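Local coordinates for hypothetical protein (Geobacillus stearothermophilus, PDB 1SFS) that is of unknown function but belongs to a glycoside hydrolase-like family and may be a bacterial lysozyme, at residues A[174-177]-A[178-182]; A[214-217]-A[218-221]. All blocks are in the same frame, centred on the assembly; numbering follows the deposited sequence.

Contact 1 of 2, residues A[174-177]-A[178-182]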
# COMPACT_ATOMS: atom_id res chain seq x y z
N ASN A 174 -1.82 -16.09 15.33
CA ASN A 174 -0.83 -15.21 15.93
C ASN A 174 -1.41 -13.81 16.00
O ASN A 174 -1.44 -13.11 14.96
CB ASN A 174 0.47 -15.23 15.17
CG ASN A 174 1.54 -14.30 15.77
OD1 ASN A 174 1.35 -13.74 16.87
ND2 ASN A 174 2.62 -14.15 15.09
N ASN A 175 -1.81 -13.36 17.17
CA ASN A 175 -2.43 -12.08 17.27
C ASN A 175 -1.54 -10.94 16.82
O ASN A 175 -2.03 -9.88 16.50
CB ASN A 175 -2.90 -11.87 18.72
CG ASN A 175 -3.67 -10.57 18.78
OD1 ASN A 175 -4.77 -10.51 18.18
ND2 ASN A 175 -3.08 -9.65 19.49
N GLN A 176 -0.21 -11.12 16.81
CA GLN A 176 0.67 -10.06 16.29
C GLN A 176 0.40 -9.70 14.85
O GLN A 176 0.77 -8.59 14.43
CB GLN A 176 2.14 -10.48 16.43
CG GLN A 176 2.51 -10.44 17.90
CD GLN A 176 2.58 -9.04 18.44
OE1 GLN A 176 2.84 -8.03 17.79
NE2 GLN A 176 2.28 -8.96 19.72
N VAL A 177 -0.24 -10.55 14.06
CA VAL A 177 -0.62 -10.15 12.70
C VAL A 177 -1.52 -8.94 12.79
O VAL A 177 -1.38 -7.98 12.00
CB VAL A 177 -1.22 -11.35 11.95
CG1 VAL A 177 -1.81 -10.89 10.63
CG2 VAL A 177 -0.19 -12.45 11.76
N ALA A 178 -2.49 -8.94 13.69
CA ALA A 178 -3.42 -7.84 13.84
C ALA A 178 -2.74 -6.64 14.48
O ALA A 178 -3.12 -5.50 14.18
CB ALA A 178 -4.62 -8.23 14.65
N VAL A 179 -1.79 -6.84 15.39
CA VAL A 179 -1.10 -5.74 16.03
C VAL A 179 -0.22 -5.02 15.02
O VAL A 179 -0.20 -3.79 14.94
CB VAL A 179 -0.28 -6.24 17.23
CG1 VAL A 179 0.52 -5.10 17.85
CG2 VAL A 179 -1.19 -6.89 18.27
N GLN A 180 0.57 -5.77 14.29
CA GLN A 180 1.62 -5.20 13.43
C GLN A 180 1.11 -4.80 12.08
O GLN A 180 1.57 -3.80 11.52
CB GLN A 180 2.79 -6.20 13.26
CG GLN A 180 3.48 -6.64 14.57
CD GLN A 180 4.07 -5.55 15.40
OE1 GLN A 180 4.59 -4.61 14.84
NE2 GLN A 180 4.05 -5.70 16.71
N ALA A 181 0.27 -5.59 11.43
CA ALA A 181 -0.11 -5.30 10.05
C ALA A 181 -1.03 -4.09 9.97
O ALA A 181 -1.91 -3.88 10.81
CB ALA A 181 -0.77 -6.48 9.39
N VAL A 182 -0.86 -3.34 8.89
CA VAL A 182 -1.76 -2.27 8.49
C VAL A 182 -2.35 -2.61 7.14
O VAL A 182 -1.61 -2.98 6.23
CB VAL A 182 -1.03 -0.92 8.48
CG1 VAL A 182 -1.92 0.18 7.96
CG2 VAL A 182 -0.50 -0.59 9.85
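Gln176 and Gln180 join their side chains one turn apart, a local i to i+4 contact on the short helix 176-180, which follows helix 163-173 and leads into strand 182-185. The two chains run side by side, pointing the same way, and their amide planes lie 25° apart. Gln180 NE2 gives a nearly straight hydrogen bond of 2.8 Å to Gln176 OE1, reaching the oxygen close to the line of its C=O bond while that oxygen lies in the amide plane of Gln180. With both chains bent at chi2 (-70° in Gln176, -59° in Gln180), Gln180 NE2 comes beside Gln176 OE1. The main chain makes the same i to i+4 link, Gln180 N giving a hydrogen bond of 2.8 Å to Gln176 O. Val179 fills the flank, its CB 3.6 Å from Gln176 OE1. Asn174 caps the start of the helix, Asn174 OD1 accepting from Gln176 N at 3.0 Å, with the donor well above the carbonyl plane. Val177 and Ala178 turn to Tyr167 and Val171 of helix 163-173. Replacing Gln180 by an alanine is likely to leave Gln176 OE1 without this donor and the amide of Gln176 freer to turn. The chemistry thus divides the helix: its exposed face carries the amide pair with Val179 beside it, and Val177 and Ala178 are buried against helix 163-173.

Contact 2 of 2, residues A[214-217]-A[218-221]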
# COMPACT_ATOMS: atom_id res chain seq x y z
N VAL A 214 -5.81 2.77 5.32
CA VAL A 214 -5.81 3.34 3.98
C VAL A 214 -6.97 2.75 3.22
O VAL A 214 -7.30 1.58 3.41
CB VAL A 214 -4.49 3.11 3.21
CG1 VAL A 214 -4.26 4.24 2.21
CG2 VAL A 214 -3.30 2.90 4.13
N TRP A 215 -7.56 3.52 2.30
CA TRP A 215 -8.70 3.11 1.52
C TRP A 215 -8.52 3.63 0.09
O TRP A 215 -8.53 4.86 -0.11
CB TRP A 215 -9.98 3.68 2.12
CG TRP A 215 -11.21 3.34 1.36
CD1 TRP A 215 -11.49 2.26 0.60
CD2 TRP A 215 -12.40 4.15 1.28
NE1 TRP A 215 -12.74 2.33 0.07
CE2 TRP A 215 -13.32 3.50 0.47
CE3 TRP A 215 -12.73 5.39 1.82
CZ2 TRP A 215 -14.58 4.04 0.18
CZ3 TRP A 215 -13.98 5.94 1.54
CH2 TRP A 215 -14.87 5.26 0.74
N GLN A 216 -8.41 2.76 -0.88
CA GLN A 216 -8.42 3.14 -2.30
C GLN A 216 -9.89 3.20 -2.72
O GLN A 216 -10.51 2.17 -2.96
CB GLN A 216 -7.62 2.18 -3.13
CG GLN A 216 -7.36 2.73 -4.53
CD GLN A 216 -6.63 1.70 -5.34
OE1 GLN A 216 -7.22 0.63 -5.59
NE2 GLN A 216 -5.39 1.97 -5.69
N TYR A 217 -10.44 4.41 -2.77
CA TYR A 217 -11.85 4.54 -3.07
C TYR A 217 -12.17 4.73 -4.54
O TYR A 217 -13.34 4.65 -4.93
CB TYR A 217 -12.46 5.67 -2.22
CG TYR A 217 -12.07 7.05 -2.63
CD1 TYR A 217 -12.80 7.76 -3.55
CD2 TYR A 217 -11.02 7.73 -2.04
CE1 TYR A 217 -12.46 9.05 -3.92
CE2 TYR A 217 -10.66 9.01 -2.39
CZ TYR A 217 -11.40 9.69 -3.34
OH TYR A 217 -11.04 10.97 -3.68
N GLY A 218 -11.14 4.94 -5.36
CA GLY A 218 -11.35 5.02 -6.78
C GLY A 218 -10.09 4.69 -7.55
O GLY A 218 -8.97 4.94 -7.07
N ARG A 219 -10.25 4.13 -8.74
CA ARG A 219 -9.14 3.83 -9.63
C ARG A 219 -9.29 4.63 -10.91
O ARG A 219 -10.41 4.86 -11.40
CB ARG A 219 -9.04 2.32 -9.95
CG ARG A 219 -8.63 1.49 -8.77
CD ARG A 219 -8.57 0.01 -9.19
NE ARG A 219 -8.09 -0.81 -8.10
CZ ARG A 219 -8.10 -2.15 -8.18
NH1 ARG A 219 -8.55 -2.87 -9.20
NH2 ARG A 219 -7.62 -2.78 -7.12
N ASP A 220 -8.14 5.03 -11.45
CA ASP A 220 -7.90 5.56 -12.78
C ASP A 220 -8.75 6.79 -13.06
O ASP A 220 -9.75 6.82 -13.83
CB ASP A 220 -8.16 4.48 -13.83
CG ASP A 220 -7.21 3.29 -13.76
OD1 ASP A 220 -6.08 3.39 -13.27
OD2 ASP A 220 -7.66 2.21 -14.22
N ALA A 221 -8.38 7.89 -12.42
CA ALA A 221 -9.07 9.16 -12.44
C ALA A 221 -9.21 9.82 -13.79
O ALA A 221 -10.03 10.73 -13.91
CB ALA A 221 -8.35 10.15 -11.53
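Gln216 and Arg219 meet at about a right angle where strand 211-218 gives way to the following loop, the amide plane of one standing 88° from the guanidinium plane of the other. With CG anti to the backbone N (chi1 -167°) and the chain extended beyond CG, Gln216 brings OE1 to the edge of the guanidinium, in its plane. Arg219 NE donates to this oxygen over 3.0 Å, almost straight, though from above the carbonyl plane of the amide. The aliphatic part of the arginine follows, with Arg219 CG 3.6 Å from Gln216 OE1. Tyr155 OH ties the pair together, bonding to both Gln216 OE1 and Arg219 NH2, while Gln216 NE2 binds Asp33 OD2; each end of the buried amide is thus engaged. Tyr217 turns away from this pair. Tyr217 CB sits 3.5 Å above the centre of the Trp215 ring, and the tyrosine hydroxyl is hydrogen-bonded to Thr193 OG1 and Trp30 NE1. The ring passes obliquely by the next peptide, with Tyr217 CG 3.6 Å from Gly218 N. Tyr217 and Gly218 both face Thr228 on the antiparallel strand 227-231, forming a classic beta bulge at the end of strand 211-218.

In the fold
Contact 1 lies on the helix that leads into strand 182-185, and contact 2 at the end of the neighbouring parallel strand 211-218. Their centres are 24 Å apart and their nearest atoms about 5 Å, without touching. Asn211, at the start of the second strand, bonds to Ala181 O and so links the helix exit of contact 1 to the strand leading to contact 2. Contact 1 is about 16 Å from the chain centre, the buried contact 2 about 11 Å. No active site has been established for this protein. Asp33, Tyr155 and Gln216 lie at C-terminal ends of parallel strands, with Asp227 starting the antiparallel one; the location would be consistent with a site as in TIM-barrel-like glycoside hydrolases.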